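Local coordinates for polyketide Synthase III (Ectocarpus siliculosus, PDB 4B0N), which probably acts as an acyltransferase of the chalcone/stilbene synthase family, a type III polyketide synthase linked to phlorotannin monomer biosynthesis in a brown alga, at residues 269-274 / 312-317; 305-310 / 343-348. All coordinates share one frame; numbering follows the deposited sequence.

How the contacts relate
Helix 299-316 takes part in both contacts and illustrates how one helix lying against a sheet can serve different neighbours along its length. Contact 1 sets its C-terminal end on strand 265-274, at an edge of the four-stranded sheet within this chain; contact 2 sets its middle beside the end of helix 335-345. Their centres are about 13 Å apart, and F309 and F310 of the second touch W273 of the first. Contact 1 is a surface contact in which a lysine-aspartate salt bridge lies beside one buried ring, F314. Contact 2 is partly buried and wholly apolar in its side chains, with I307 and L345 both reaching F398 of strand 394-401. Each lies within the C-terminal thiolase-like family region.

Contact 1: 269-274 / 312-317; sequences DNHAWL and DGFLKK
H271 of the strand lays its CB squarely over the ring of F314, 3.4 Å from the centroid and only 3° off the ring normal, a CH-pi contact of textbook form. The imidazole continues past the phenyl ring in the opposite direction, and the two planes, 38° apart, form an oblique aromatic pair. CG of H271 stands anti to its own backbone N (chi1 -166°), which carries the imidazole to the helix backbone at F314, whose CA lies over one face of it; H271 also packs on S183 of the second subunit. At the far end of the phenyl ring, F314 CZ meets the backbone O of D269 edge-on at 3.5 Å.

K317, at the end of the segment, bends its chain at chi3 and brings NZ to D269 OD2 at 2.9 Å. This salt bridge uses the syn lone pair of the carboxylate. A weak hydrogen bond, 3.4 Å long, joins the same NZ to H271 ND1, and D269 OD2 has a second partner in H318. If the weak bond is real, ND1 accepts, and the lysine would tend to disfavour a protonated imidazole. The chemistry implies a strand tied to the helix by apolar ring contact, with the exposed K317 adding an ionic link at the surface.

Contact 2: 305-310 / 343-348; sequences KNIAFF and NGLGLS
The backbones come together where helix 299-316, its regular bonding interrupted at the N atoms of A308 and F309, passes the last turn of helix 335-345, with the CA atoms of A308 and G344 6.0 Å apart. That second helix ends at L345, and G346, the next residue, leaves helical geometry with a positive phi of 63°.

I307 and L345 carry the side-chain packing, crossing at about a right angle. The two branches of I307 divide the work. CG1 lies anti to the backbone N (chi1 -166°) and meets CD1 of L345 at 4.1 Å, whereas CG2 points at the backbone of G344, 3.9 Å from its CA. G344 has no side chain, and CG2 packs directly on its backbone. L345 holds its CG anti to the carbonyl carbon (chi1 -64°), and its other methyl, CD2, turns to the helix backbone, reaching the O of I307 at 3.8 Å. A308, which follows I307, sets its CB 4.0 Å from the O of G344.

F398 of strand 394-401 touches both I307 and L345, placing the pair between the two helices and the sheet beneath them. No hydrogen bond or ion pair crosses between the segments, which implies that the two helices are held here by van der Waals fit and the burial of aliphatic surface, with small residues at the point of closest backbone approach.

Contact 1: 269-274 / 312-317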
loop_
_atom_site.group_PDB
_atom_site.type_symbol
_atom_site.label_atom_id
_atom_site.label_comp_id
_atom_site.label_asym_id
_atom_site.label_seq_id
_atom_site.Cartn_x
_atom_site.Cartn_y
_atom_site.Cartn_z
ATOM N N ASP A 269 9.139 20.373 0.550
ATOM C CA ASP A 269 7.777 20.158 1.042
ATOM C C ASP A 269 6.962 19.226 0.149
ATOM O O ASP A 269 7.317 18.985 -1.006
ATOM C CB ASP A 269 7.047 21.501 1.205
ATOM C CG ASP A 269 5.836 21.412 2.135
ATOM O OD1 ASP A 269 5.872 20.635 3.114
ATOM O OD2 ASP A 269 4.845 22.132 1.887
ATOM N N ASN A 270 5.878 18.697 0.710
ATOM C CA ASN A 270 4.862 17.978 -0.051
ATOM C C ASN A 270 3.475 18.560 0.213
ATOM O O ASN A 270 3.190 19.037 1.315
ATOM C CB ASN A 270 4.897 16.472 0.250
ATOM C CG ASN A 270 4.918 16.167 1.739
ATOM O OD1 ASN A 270 3.915 16.326 2.439
ATOM N ND2 ASN A 270 6.064 15.709 2.228
ATOM N N HIS A 271 2.622 18.527 -0.806
ATOM C CA HIS A 271 1.275 19.074 -0.700
ATOM C C HIS A 271 0.280 18.187 -1.383
ATOM O O HIS A 271 0.588 17.561 -2.398
ATOM C CB HIS A 271 1.229 20.487 -1.274
ATOM C CG HIS A 271 -0.025 21.255 -0.922
ATOM N ND1 HIS A 271 -0.367 21.544 0.349
ATOM C CD2 HIS A 271 -1.017 21.809 -1.732
ATOM C CE1 HIS A 271 -1.523 22.235 0.355
ATOM N NE2 HIS A 271 -1.918 22.397 -0.919
ATOM N N ALA A 272 -0.920 18.122 -0.816
ATOM C CA ALA A 272 -2.020 17.350 -1.379
ATOM C C ALA A 272 -3.304 18.174 -1.387
ATOM O O ALA A 272 -3.405 19.179 -0.684
ATOM C CB ALA A 272 -2.215 16.062 -0.594
ATOM N N TRP A 273 -4.271 17.758 -2.201
ATOM C CA TRP A 273 -5.601 18.363 -2.213
ATOM C C TRP A 273 -6.594 17.522 -2.957
ATOM O O TRP A 273 -6.408 17.226 -4.137
ATOM C CB TRP A 273 -5.574 19.771 -2.798
ATOM C CG TRP A 273 -6.862 20.513 -2.546
ATOM C CD1 TRP A 273 -7.908 20.731 -3.440
ATOM C CD2 TRP A 273 -7.298 21.138 -1.290
ATOM N NE1 TRP A 273 -8.924 21.436 -2.844
ATOM C CE2 TRP A 273 -8.624 21.713 -1.556
ATOM C CE3 TRP A 273 -6.741 21.281 -0.019
ATOM C CZ2 TRP A 273 -9.339 22.395 -0.581
ATOM C CZ3 TRP A 273 -7.472 21.971 0.955
ATOM C CH2 TRP A 273 -8.739 22.514 0.679
ATOM N N LEU A 274 -7.663 17.134 -2.264
ATOM C CA LEU A 274 -8.772 16.404 -2.870
ATOM C C LEU A 274 -9.803 17.394 -3.422
ATOM O O LEU A 274 -10.261 18.295 -2.713
ATOM C CB LEU A 274 -9.427 15.478 -1.840
ATOM C CG LEU A 274 -9.948 14.098 -2.261
ATOM C CD1 LEU A 274 -10.555 13.397 -1.059
ATOM C CD2 LEU A 274 -10.968 14.158 -3.389
ATOM N N ASP A 312 -1.037 27.154 -6.539
ATOM C CA ASP A 312 -0.975 28.432 -5.831
ATOM C C ASP A 312 -1.060 28.229 -4.320
ATOM O O ASP A 312 -0.544 29.039 -3.551
ATOM C CB ASP A 312 -2.077 29.384 -6.303
ATOM C CG ASP A 312 -1.804 29.967 -7.683
ATOM O OD1 ASP A 312 -0.624 30.241 -8.004
ATOM O OD2 ASP A 312 -2.778 30.169 -8.442
ATOM N N GLY A 313 -1.716 27.146 -3.905
ATOM C CA GLY A 313 -1.732 26.741 -2.504
ATOM C C GLY A 313 -0.343 26.340 -2.032
ATOM O O GLY A 313 0.144 26.847 -1.019
ATOM N N PHE A 314 0.287 25.437 -2.787
ATOM C CA PHE A 314 1.627 24.919 -2.496
ATOM C C PHE A 314 2.648 26.040 -2.295
ATOM O O PHE A 314 3.421 26.026 -1.333
ATOM C CB PHE A 314 2.092 24.020 -3.650
ATOM C CG PHE A 314 3.012 22.893 -3.238
ATOM C CD1 PHE A 314 3.769 22.958 -2.069
ATOM C CD2 PHE A 314 3.140 21.769 -4.049
ATOM C CE1 PHE A 314 4.611 21.919 -1.708
ATOM C CE2 PHE A 314 3.982 20.727 -3.694
ATOM C CZ PHE A 314 4.719 20.802 -2.522
ATOM N N LEU A 315 2.631 27.009 -3.207
ATOM C CA LEU A 315 3.652 28.051 -3.266
ATOM C C LEU A 315 3.455 29.178 -2.257
ATOM O O LEU A 315 4.428 29.813 -1.846
ATOM C CB LEU A 315 3.754 28.619 -4.687
ATOM C CG LEU A 315 4.291 27.714 -5.801
ATOM C CD1 LEU A 315 3.989 28.314 -7.167
ATOM C CD2 LEU A 315 5.784 27.466 -5.644
ATOM N N LYS A 316 2.209 29.425 -1.854
ATOM C CA LYS A 316 1.916 30.460 -0.857
ATOM C C LYS A 316 2.381 30.067 0.547
ATOM O O LYS A 316 2.634 30.934 1.384
ATOM C CB LYS A 316 0.426 30.829 -0.856
ATOM C CG LYS A 316 0.044 31.834 -1.936
ATOM C CD LYS A 316 -1.463 32.019 -2.040
ATOM C CE LYS A 316 -1.833 32.833 -3.274
ATOM N NZ LYS A 316 -3.305 32.997 -3.439
ATOM N N LYS A 317 2.499 28.764 0.790
ATOM C CA LYS A 317 3.037 28.237 2.046
ATOM C C LYS A 317 4.517 28.588 2.211
ATOM O O LYS A 317 5.041 28.613 3.329
ATOM C CB LYS A 317 2.857 26.716 2.108
ATOM C CG LYS A 317 1.426 26.250 2.340
ATOM C CD LYS A 317 1.249 24.775 2.004
ATOM C CE LYS A 317 1.940 23.867 3.012
ATOM N NZ LYS A 317 2.046 22.465 2.517
#

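Contact 2: 305-310 / 343-348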
loop_
_atom_site.group_PDB
_atom_site.type_symbol
_atom_site.label_atom_id
_atom_site.label_comp_id
_atom_site.label_asym_id
_atom_site.label_seq_id
_atom_site.Cartn_x
_atom_site.Cartn_y
_atom_site.Cartn_z
ATOM N N LYS A 305 -9.763 23.203 -13.910
ATOM C CA LYS A 305 -10.643 23.895 -12.975
ATOM C C LYS A 305 -10.045 23.991 -11.572
ATOM O O LYS A 305 -10.381 24.905 -10.818
ATOM C CB LYS A 305 -12.008 23.203 -12.917
ATOM C CG LYS A 305 -13.110 24.030 -12.272
ATOM C CD LYS A 305 -14.481 23.414 -12.501
ATOM C CE LYS A 305 -15.594 24.340 -12.027
ATOM N NZ LYS A 305 -15.649 24.451 -10.543
ATOM N N ASN A 306 -9.151 23.063 -11.233
ATOM C CA ASN A 306 -8.635 22.957 -9.864
ATOM C C ASN A 306 -7.117 23.046 -9.684
ATOM O O ASN A 306 -6.644 23.239 -8.560
ATOM C CB ASN A 306 -9.150 21.674 -9.206
ATOM C CG ASN A 306 -10.628 21.734 -8.885
ATOM O OD1 ASN A 306 -11.086 22.633 -8.182
ATOM N ND2 ASN A 306 -11.381 20.765 -9.389
ATOM N N ILE A 307 -6.363 22.909 -10.775
ATOM C CA ILE A 307 -4.893 22.868 -10.712
ATOM C C ILE A 307 -4.270 24.176 -10.208
ATOM O O ILE A 307 -3.194 24.159 -9.602
ATOM C CB ILE A 307 -4.249 22.400 -12.053
ATOM C CG1 ILE A 307 -2.770 22.029 -11.867
ATOM C CG2 ILE A 307 -4.418 23.438 -13.160
ATOM C CD1 ILE A 307 -2.527 20.850 -10.948
ATOM N N ALA A 308 -4.956 25.294 -10.446
ATOM C CA ALA A 308 -4.525 26.593 -9.933
ATOM C C ALA A 308 -4.544 26.608 -8.407
ATOM O O ALA A 308 -3.544 26.955 -7.779
ATOM C CB ALA A 308 -5.389 27.715 -10.498
ATOM N N PHE A 309 -5.675 26.204 -7.823
ATOM C CA PHE A 309 -5.859 26.202 -6.369
ATOM C C PHE A 309 -4.836 25.330 -5.641
ATOM O O PHE A 309 -4.413 25.661 -4.531
ATOM C CB PHE A 309 -7.285 25.769 -6.002
ATOM C CG PHE A 309 -7.615 25.934 -4.542
ATOM C CD1 PHE A 309 -7.999 27.175 -4.036
ATOM C CD2 PHE A 309 -7.540 24.850 -3.668
ATOM C CE1 PHE A 309 -8.300 27.332 -2.689
ATOM C CE2 PHE A 309 -7.839 25.003 -2.321
ATOM C CZ PHE A 309 -8.220 26.245 -1.831
ATOM N N PHE A 310 -4.446 24.224 -6.272
ATOM C CA PHE A 310 -3.444 23.316 -5.716
ATOM C C PHE A 310 -2.032 23.905 -5.762
ATOM O O PHE A 310 -1.316 23.893 -4.755
ATOM C CB PHE A 310 -3.491 21.959 -6.434
ATOM C CG PHE A 310 -2.289 21.088 -6.178
ATOM C CD1 PHE A 310 -2.113 20.455 -4.947
ATOM C CD2 PHE A 310 -1.333 20.889 -7.171
ATOM C CE1 PHE A 310 -1.006 19.651 -4.713
ATOM C CE2 PHE A 310 -0.225 20.086 -6.941
ATOM C CZ PHE A 310 -0.062 19.467 -5.712
ATOM N N ASN A 343 -3.055 24.973 -19.533
ATOM C CA ASN A 343 -4.111 25.978 -19.590
ATOM C C ASN A 343 -4.416 26.595 -18.230
ATOM O O ASN A 343 -4.503 27.818 -18.104
ATOM C CB ASN A 343 -5.384 25.388 -20.203
ATOM C CG ASN A 343 -5.275 25.191 -21.703
ATOM O OD1 ASN A 343 -4.552 25.914 -22.390
ATOM N ND2 ASN A 343 -6.003 24.208 -22.221
ATOM N N GLY A 344 -4.562 25.742 -17.218
ATOM C CA GLY A 344 -4.889 26.177 -15.861
ATOM C C GLY A 344 -3.766 26.907 -15.147
ATOM O O GLY A 344 -4.021 27.691 -14.232
ATOM N N LEU A 345 -2.527 26.649 -15.562
ATOM C CA LEU A 345 -1.354 27.274 -14.945
ATOM C C LEU A 345 -0.677 28.299 -15.850
ATOM O O LEU A 345 0.240 29.005 -15.421
ATOM C CB LEU A 345 -0.334 26.214 -14.511
ATOM C CG LEU A 345 -0.720 25.214 -13.419
ATOM C CD1 LEU A 345 0.387 24.184 -13.254
ATOM C CD2 LEU A 345 -1.009 25.915 -12.098
ATOM N N GLY A 346 -1.135 28.376 -17.098
ATOM C CA GLY A 346 -0.550 29.274 -18.088
ATOM C C GLY A 346 0.894 28.917 -18.382
ATOM O O GLY A 346 1.748 29.800 -18.491
ATOM N N LEU A 347 1.163 27.618 -18.501
ATOM C CA LEU A 347 2.511 27.121 -18.770
ATOM C C LEU A 347 2.793 27.017 -20.262
ATOM O O LEU A 347 1.926 26.622 -21.046
ATOM C CB LEU A 347 2.734 25.756 -18.115
ATOM C CG LEU A 347 2.720 25.637 -16.589
ATOM C CD1 LEU A 347 2.870 24.178 -16.190
ATOM C CD2 LEU A 347 3.805 26.487 -15.945
ATOM N N SER A 348 4.018 27.367 -20.639
ATOM C CA SER A 348 4.457 27.281 -22.024
ATOM C C SER A 348 4.708 25.834 -22.422
ATOM O O SER A 348 4.933 24.974 -21.567
ATOM C CB SER A 348 5.725 28.110 -22.234
ATOM O OG SER A 348 6.792 27.617 -21.444
#